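Side-chain contacts in clavulanic acid biosynthesis oligopeptide binding protein 2 (Streptomyces clavuligerus, PDB 2WOL), which probably binds oligopeptides or related solutes as an extracellular solute-binding protein of the clavulanic acid biosynthetic pathway: residues A[57-62]-A[226-231]; A[232-237]-A[242-247]; A[307-312]-A[324-329]. All blocks are in the same frame, centred on the assembly; numbering follows the deposited sequence.

Contact 1. Residues A[57-62]-A[226-231]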
# COMPACT_ATOMS: atom_id res chain seq x y z
N TRP A 57 1.49 -7.01 6.27
CA TRP A 57 1.61 -5.84 7.16
C TRP A 57 0.43 -5.83 8.14
O TRP A 57 0.59 -5.55 9.33
CB TRP A 57 1.64 -4.53 6.38
CG TRP A 57 2.80 -4.40 5.43
CD1 TRP A 57 3.96 -5.12 5.45
CD2 TRP A 57 2.90 -3.49 4.33
NE1 TRP A 57 4.79 -4.71 4.43
CE2 TRP A 57 4.16 -3.71 3.72
CE3 TRP A 57 2.05 -2.51 3.78
CZ2 TRP A 57 4.59 -2.99 2.60
CZ3 TRP A 57 2.49 -1.79 2.66
CH2 TRP A 57 3.75 -2.04 2.08
N LEU A 58 -0.75 -6.14 7.62
CA LEU A 58 -1.97 -6.22 8.42
C LEU A 58 -1.86 -7.33 9.47
O LEU A 58 -2.20 -7.12 10.64
CB LEU A 58 -3.15 -6.48 7.48
CG LEU A 58 -4.57 -6.46 8.02
CD1 LEU A 58 -4.99 -5.03 8.37
CD2 LEU A 58 -5.48 -7.05 6.96
N LEU A 59 -1.37 -8.49 9.06
CA LEU A 59 -1.14 -9.61 9.98
C LEU A 59 -0.09 -9.29 11.04
O LEU A 59 -0.17 -9.76 12.17
CB LEU A 59 -0.73 -10.86 9.19
CG LEU A 59 -0.50 -12.16 9.95
CD1 LEU A 59 -1.80 -12.70 10.53
CD2 LEU A 59 0.15 -13.17 9.02
N GLN A 60 0.91 -8.48 10.66
CA GLN A 60 1.96 -8.08 11.59
C GLN A 60 1.44 -7.28 12.79
O GLN A 60 2.10 -7.21 13.83
CB GLN A 60 3.07 -7.32 10.86
CG GLN A 60 4.08 -8.25 10.18
CD GLN A 60 4.94 -9.03 11.16
OE1 GLN A 60 4.98 -8.72 12.36
NE2 GLN A 60 5.63 -10.04 10.65
N ARG A 61 0.25 -6.69 12.66
CA ARG A 61 -0.36 -5.99 13.79
C ARG A 61 -0.69 -6.95 14.94
O ARG A 61 -0.82 -6.53 16.09
CB ARG A 61 -1.60 -5.20 13.34
CG ARG A 61 -1.23 -3.91 12.61
CD ARG A 61 -2.41 -3.31 11.84
NE ARG A 61 -3.51 -2.83 12.68
CZ ARG A 61 -3.51 -1.70 13.39
NH1 ARG A 61 -2.43 -0.92 13.43
NH2 ARG A 61 -4.59 -1.36 14.08
N LEU A 62 -0.81 -8.24 14.64
CA LEU A 62 -1.01 -9.27 15.68
C LEU A 62 0.30 -9.77 16.28
O LEU A 62 0.33 -10.21 17.43
CB LEU A 62 -1.77 -10.47 15.11
CG LEU A 62 -3.25 -10.31 14.76
CD1 LEU A 62 -3.43 -9.74 13.36
CD2 LEU A 62 -3.94 -11.66 14.86
N LEU A 226 -0.78 -21.34 8.65
CA LEU A 226 -0.06 -20.54 9.62
C LEU A 226 -0.94 -20.42 10.85
O LEU A 226 -2.06 -19.90 10.77
CB LEU A 226 0.27 -19.15 9.05
CG LEU A 226 0.93 -18.14 9.99
CD1 LEU A 226 2.33 -18.59 10.41
CD2 LEU A 226 0.97 -16.77 9.33
N HIS A 227 -0.44 -20.92 11.97
CA HIS A 227 -1.17 -20.87 13.23
C HIS A 227 -0.47 -19.94 14.20
O HIS A 227 0.75 -20.00 14.37
CB HIS A 227 -1.30 -22.28 13.83
CG HIS A 227 -2.25 -23.17 13.09
ND1 HIS A 227 -2.66 -24.39 13.58
CD2 HIS A 227 -2.90 -23.00 11.91
CE1 HIS A 227 -3.50 -24.95 12.73
NE2 HIS A 227 -3.66 -24.13 11.70
N LEU A 228 -1.26 -19.06 14.82
CA LEU A 228 -0.78 -18.12 15.81
C LEU A 228 -1.41 -18.43 17.16
O LEU A 228 -2.61 -18.69 17.26
CB LEU A 228 -1.13 -16.68 15.41
CG LEU A 228 -0.76 -16.16 14.02
CD1 LEU A 228 -1.04 -14.67 13.96
CD2 LEU A 228 0.70 -16.45 13.64
N GLU A 229 -0.57 -18.39 18.20
CA GLU A 229 -1.03 -18.58 19.57
C GLU A 229 -0.73 -17.31 20.37
O GLU A 229 0.03 -16.46 19.92
CB GLU A 229 -0.33 -19.79 20.21
CG GLU A 229 1.19 -19.66 20.25
CD GLU A 229 1.89 -20.86 20.86
OE1 GLU A 229 1.26 -21.93 20.99
OE2 GLU A 229 3.09 -20.73 21.20
N ARG A 230 -1.33 -17.18 21.55
CA ARG A 230 -1.08 -16.02 22.40
C ARG A 230 0.38 -15.93 22.81
O ARG A 230 1.04 -16.94 23.10
CB ARG A 230 -1.96 -16.06 23.64
CG ARG A 230 -3.44 -15.82 23.38
CD ARG A 230 -4.15 -15.47 24.68
NE ARG A 230 -5.59 -15.32 24.53
CZ ARG A 230 -6.19 -14.21 24.11
NH1 ARG A 230 -5.48 -13.14 23.79
NH2 ARG A 230 -7.52 -14.17 24.01
N ASN A 231 0.88 -14.70 22.83
CA ASN A 231 2.18 -14.39 23.40
C ASN A 231 1.99 -14.22 24.91
O ASN A 231 1.37 -13.25 25.35
CB ASN A 231 2.73 -13.11 22.75
CG ASN A 231 4.01 -12.60 23.39
OD1 ASN A 231 4.47 -13.11 24.42
ND2 ASN A 231 4.59 -11.57 22.80

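Contact 2. Residues A[232-237]-A[242-247]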
# COMPACT_ATOMS: atom_id res chain seq x y z
N PRO A 232 2.53 -15.15 25.71
CA PRO A 232 2.25 -15.14 27.15
C PRO A 232 2.86 -13.94 27.90
O PRO A 232 2.46 -13.67 29.03
CB PRO A 232 2.86 -16.45 27.65
CG PRO A 232 3.89 -16.81 26.66
CD PRO A 232 3.44 -16.26 25.33
N HIS A 233 3.79 -13.24 27.26
CA HIS A 233 4.47 -12.11 27.90
C HIS A 233 3.98 -10.74 27.43
O HIS A 233 4.42 -9.71 27.93
CB HIS A 233 5.98 -12.22 27.71
CG HIS A 233 6.59 -13.37 28.46
ND1 HIS A 233 6.93 -13.29 29.79
CD2 HIS A 233 6.90 -14.63 28.07
CE1 HIS A 233 7.43 -14.44 30.19
NE2 HIS A 233 7.42 -15.27 29.16
N TRP A 234 3.07 -10.73 26.46
CA TRP A 234 2.44 -9.49 26.02
C TRP A 234 1.51 -8.99 27.13
O TRP A 234 0.77 -9.77 27.72
CB TRP A 234 1.69 -9.70 24.71
CG TRP A 234 0.84 -8.54 24.26
CD1 TRP A 234 1.24 -7.42 23.59
CD2 TRP A 234 -0.58 -8.41 24.43
NE1 TRP A 234 0.17 -6.60 23.33
CE2 TRP A 234 -0.96 -7.18 23.85
CE3 TRP A 234 -1.57 -9.21 25.03
CZ2 TRP A 234 -2.29 -6.73 23.84
CZ3 TRP A 234 -2.89 -8.76 25.02
CH2 TRP A 234 -3.23 -7.53 24.43
N ASP A 235 1.59 -7.69 27.41
CA ASP A 235 0.87 -7.10 28.54
C ASP A 235 -0.23 -6.16 28.04
O ASP A 235 0.03 -5.05 27.59
CB ASP A 235 1.84 -6.36 29.46
CG ASP A 235 1.19 -5.87 30.76
OD1 ASP A 235 -0.06 -5.88 30.88
OD2 ASP A 235 1.94 -5.47 31.67
N ARG A 236 -1.46 -6.65 28.16
CA ARG A 236 -2.67 -5.95 27.74
C ARG A 236 -2.74 -4.51 28.27
O ARG A 236 -3.16 -3.59 27.55
CB ARG A 236 -3.88 -6.75 28.22
CG ARG A 236 -5.22 -6.29 27.70
CD ARG A 236 -6.30 -7.24 28.20
NE ARG A 236 -6.22 -8.56 27.56
CZ ARG A 236 -6.69 -8.83 26.35
NH1 ARG A 236 -7.26 -7.87 25.64
NH2 ARG A 236 -6.58 -10.05 25.84
N ALA A 237 -2.31 -4.31 29.51
CA ALA A 237 -2.37 -3.00 30.17
C ALA A 237 -1.42 -1.97 29.54
O ALA A 237 -1.58 -0.76 29.76
CB ALA A 237 -2.09 -3.14 31.66
N ARG A 242 -4.30 -2.94 20.71
CA ARG A 242 -4.70 -4.31 20.41
C ARG A 242 -5.57 -4.97 21.48
O ARG A 242 -5.12 -5.16 22.61
CB ARG A 242 -3.45 -5.16 20.16
CG ARG A 242 -2.61 -4.64 19.01
CD ARG A 242 -1.24 -5.28 18.97
NE ARG A 242 -0.41 -4.59 17.99
CZ ARG A 242 0.24 -3.45 18.22
NH1 ARG A 242 0.17 -2.88 19.42
NH2 ARG A 242 0.96 -2.89 17.26
N PRO A 243 -6.83 -5.32 21.12
CA PRO A 243 -7.70 -6.02 22.08
C PRO A 243 -7.42 -7.51 22.27
O PRO A 243 -7.87 -8.09 23.25
CB PRO A 243 -9.09 -5.82 21.48
CG PRO A 243 -8.86 -5.75 20.02
CD PRO A 243 -7.52 -5.07 19.84
N ALA A 244 -6.69 -8.13 21.33
CA ALA A 244 -6.31 -9.54 21.41
C ALA A 244 -7.42 -10.46 21.91
O ALA A 244 -7.28 -11.15 22.93
CB ALA A 244 -5.05 -9.70 22.26
N LEU A 245 -8.53 -10.48 21.18
CA LEU A 245 -9.70 -11.25 21.60
C LEU A 245 -9.59 -12.77 21.40
O LEU A 245 -9.81 -13.53 22.34
CB LEU A 245 -10.98 -10.69 20.98
CG LEU A 245 -11.31 -9.23 21.33
CD1 LEU A 245 -12.50 -8.74 20.54
CD2 LEU A 245 -11.53 -9.03 22.84
N PRO A 246 -9.24 -13.23 20.18
CA PRO A 246 -9.21 -14.69 20.02
C PRO A 246 -8.07 -15.35 20.79
O PRO A 246 -7.02 -14.73 21.01
CB PRO A 246 -9.01 -14.89 18.51
CG PRO A 246 -8.49 -13.61 18.00
CD PRO A 246 -8.88 -12.52 18.94
N ASP A 247 -8.27 -16.59 21.21
CA ASP A 247 -7.21 -17.36 21.85
C ASP A 247 -6.22 -17.88 20.82
O ASP A 247 -5.07 -18.15 21.14
CB ASP A 247 -7.79 -18.54 22.63
CG ASP A 247 -8.47 -18.11 23.92
OD1 ASP A 247 -9.26 -18.91 24.45
OD2 ASP A 247 -8.22 -16.98 24.40

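Contact 3. Residues A[307-312]-A[324-329]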
# COMPACT_ATOMS: atom_id res chain seq x y z
N VAL A 307 -2.58 4.94 -16.49
CA VAL A 307 -1.69 4.70 -17.62
C VAL A 307 -0.57 5.73 -17.56
O VAL A 307 -0.82 6.94 -17.43
CB VAL A 307 -2.44 4.78 -18.97
CG1 VAL A 307 -1.47 4.68 -20.15
CG2 VAL A 307 -3.51 3.69 -19.06
N ALA A 308 0.67 5.26 -17.63
CA ALA A 308 1.83 6.13 -17.65
C ALA A 308 2.35 6.28 -19.07
O ALA A 308 2.35 5.33 -19.84
CB ALA A 308 2.93 5.58 -16.75
N MET A 309 2.77 7.50 -19.42
CA MET A 309 3.40 7.77 -20.70
C MET A 309 4.85 8.21 -20.51
O MET A 309 5.16 9.01 -19.62
CB MET A 309 2.61 8.81 -21.49
CG MET A 309 1.37 8.22 -22.15
SD MET A 309 0.32 9.45 -22.93
CE MET A 309 -0.62 10.06 -21.53
N GLN A 310 5.73 7.66 -21.35
CA GLN A 310 7.18 7.74 -21.14
C GLN A 310 7.85 8.69 -22.13
O GLN A 310 8.00 8.34 -23.30
CB GLN A 310 7.79 6.34 -21.28
CG GLN A 310 7.57 5.40 -20.09
CD GLN A 310 6.11 5.26 -19.70
OE1 GLN A 310 5.68 5.83 -18.71
NE2 GLN A 310 5.35 4.52 -20.50
N PRO A 311 8.24 9.90 -21.67
CA PRO A 311 8.94 10.84 -22.55
C PRO A 311 10.22 10.30 -23.21
O PRO A 311 10.62 10.80 -24.27
CB PRO A 311 9.28 12.01 -21.62
CG PRO A 311 8.18 11.97 -20.61
CD PRO A 311 8.02 10.50 -20.34
N HIS A 312 10.83 9.28 -22.62
CA HIS A 312 12.01 8.64 -23.20
C HIS A 312 11.70 7.74 -24.41
O HIS A 312 12.61 7.23 -25.07
CB HIS A 312 12.83 7.88 -22.14
CG HIS A 312 12.01 7.12 -21.14
ND1 HIS A 312 11.33 7.74 -20.11
CD2 HIS A 312 11.79 5.80 -21.00
CE1 HIS A 312 10.72 6.82 -19.38
NE2 HIS A 312 10.98 5.64 -19.90
N ALA A 324 -3.07 14.61 -26.12
CA ALA A 324 -3.96 13.96 -27.08
C ALA A 324 -4.49 12.65 -26.52
O ALA A 324 -5.68 12.38 -26.59
CB ALA A 324 -3.24 13.72 -28.40
N VAL A 325 -3.60 11.86 -25.93
CA VAL A 325 -3.98 10.59 -25.32
C VAL A 325 -4.98 10.80 -24.18
O VAL A 325 -5.97 10.08 -24.07
CB VAL A 325 -2.74 9.80 -24.84
CG1 VAL A 325 -3.15 8.57 -24.03
CG2 VAL A 325 -1.89 9.39 -26.04
N GLN A 326 -4.72 11.80 -23.33
CA GLN A 326 -5.63 12.09 -22.22
C GLN A 326 -7.03 12.46 -22.73
O GLN A 326 -8.02 11.92 -22.25
CB GLN A 326 -5.08 13.21 -21.34
CG GLN A 326 -3.64 12.99 -20.83
CD GLN A 326 -3.54 12.65 -19.35
OE1 GLN A 326 -4.54 12.61 -18.62
NE2 GLN A 326 -2.32 12.42 -18.89
N TYR A 327 -7.10 13.34 -23.72
CA TYR A 327 -8.39 13.76 -24.28
C TYR A 327 -9.15 12.63 -24.97
O TYR A 327 -10.38 12.59 -24.92
CB TYR A 327 -8.21 14.90 -25.28
CG TYR A 327 -7.99 16.26 -24.66
CD1 TYR A 327 -6.82 16.98 -24.93
CD2 TYR A 327 -8.95 16.85 -23.84
CE1 TYR A 327 -6.61 18.24 -24.38
CE2 TYR A 327 -8.75 18.11 -23.29
CZ TYR A 327 -7.58 18.80 -23.56
OH TYR A 327 -7.36 20.05 -23.02
N ALA A 328 -8.41 11.72 -25.61
CA ALA A 328 -9.02 10.64 -26.39
C ALA A 328 -9.34 9.38 -25.57
O ALA A 328 -9.81 8.38 -26.11
CB ALA A 328 -8.16 10.29 -27.60
N ALA A 329 -9.08 9.44 -24.27
CA ALA A 329 -9.39 8.33 -23.38
C ALA A 329 -10.90 8.23 -23.19
O ALA A 329 -11.55 9.19 -22.79
CB ALA A 329 -8.69 8.51 -22.03

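Contact 1. Residues A[57-62]-A[226-231]
Helix 54-63 packs on a face of the five-stranded mixed sheet through L59 and L62, whose methyl groups meet those of L226 and L228 on strand 225-230. L59 is the hub. Its CG stands anti to the backbone N (chi1 -178°), which carries the fork of the side chain out toward the strand and gives each branch a partner of its own. CD2 meets L226 CD2 at 3.7 Å, the two leucines reaching toward each other tip to tip. CD1 lies 4.0 Å from L228 CD1, where the two side chains run at a slant to one another. L228 CD1 is also approached by CD2 of L62, one helical turn on, at 4.3 Å, so one strand methyl sits against both helix leucines. This is alpha-on-beta layer packing: L59 and L62 project from the same side of the helix, while L226 and L228, two apart on an extended strand, point to the same face of the sheet. The segment axes come within 11.4 Å at their closest, and their directions differ by 29°. All four leucines are buried, and the interface between the two segments is wholly apolar. The neighbouring strand 248-253 extends the apolar surface, with V249 touching L62 and L228 and L251 touching L226. L62 is also joined by a backbone hydrogen bond to Y215 of strand 215-221.

Contact 2. Residues A[232-237]-A[242-247]
W234 and R236 reach across the long loop of the beta-hairpin formed by strands 225-230 and 248-253, from one arm of it to R242, P243 and A244 on the other. The indole and the R236 guanidinium stand almost at right angles: W234 CZ3 lies over one guanidinium face, offset toward its rim, and R236 NH2 lies at the indole edge, in its plane. The indole turns an edge to R242 O, which CZ2 approaches to 3.5 Å near the ring plane. CH2 and CZ3 both lie 3.6 Å from A244 CB. R236 first runs out extended and then bends at chi3 (-70°), turning the edge of its guanidinium to two successive carbonyls. NH1 donates to P243 O along a nearly straight path, although the modelled separation of 2.5 Å is so short that its exact value is doubtful. NH2 donates to A244 O at 3.2 Å; this oxygen lies in the guanidinium plane, but the donor stands 43° out of the carbonyl plane. R230 of the preceding strand gives a second hydrogen bond to A244 O, so two arginines grip one backbone oxygen. R242 NH1 shares D239 OD2 with W234 NE1, while R242 NE bonds R61 O and R242 NH2 pairs with D84. Beside R236 an Asx turn shapes the chain, with A237 N donating to D235 OD1 at 3.1 Å from above the carboxylate plane.

Contact 3. Residues A[307-312]-A[324-329]
M309, at the end of strand 303-309, meets V325 and Q326 of helix 319-327, and apolar packing accounts for most of the contact. The thioether and the valine reach toward each other tip to tip: M309 SD lies 3.6 Å from V325 CB and 3.7 Å from V325 CG1, so the sulfur rests on the branch point of the valine. The methionine leaves the strand with an extended CB-CG bond (chi2 174°) and then folds at chi3 (-82°), which swings the terminal methyl alongside the helix; CE comes 3.9 Å from V325 CG1. L448 of the adjacent strand touches both M309 and V325, adding to this buried patch. The second kind of contact sets a methyl against an amide. M309 CE lies 3.9 Å from Q326 NE2, a van der Waals approach of two side chains lying athwart each other. The amide is occupied by other partners, for NE2 donates to the backbone oxygens of A521 and L523; a bend at chi2 of Q326 brings it round to them, and the polar nitrogen is satisfied within the buried interior. Backbone hydrogen bonds hold the strand end in its sheet, M309 with V522 and A308 with L449. Strand 303-309 runs between strands 448-453 and 523-534, both antiparallel to it, and the whole is the packing of a helix on its own preceding strand in an alpha/beta lobe, consistent with the two-lobed fold of the solute-binding proteins.

From the N terminus, 163 residues separate 57-62 from 226-231, so contact 1 closes a long loop, bringing helix 54-63 onto strand 225-230. The chain then runs straight into contact 2, which closes across just four residues before strand 248-253 begins. The two touch: R61 O lies 2.7 Å from R242 NE, a probable hydrogen bond, tying the helix to the far arm of the connection. Contact 3, closed over eleven residues, ties helix 319-327 to strand 303-309 of a separate mixed sheet on the opposite side of the chain's centre, its centre about 43 Å from that of contact 1 and about 51 Å from that of contact 2. All three follow in series; none nests or crosses.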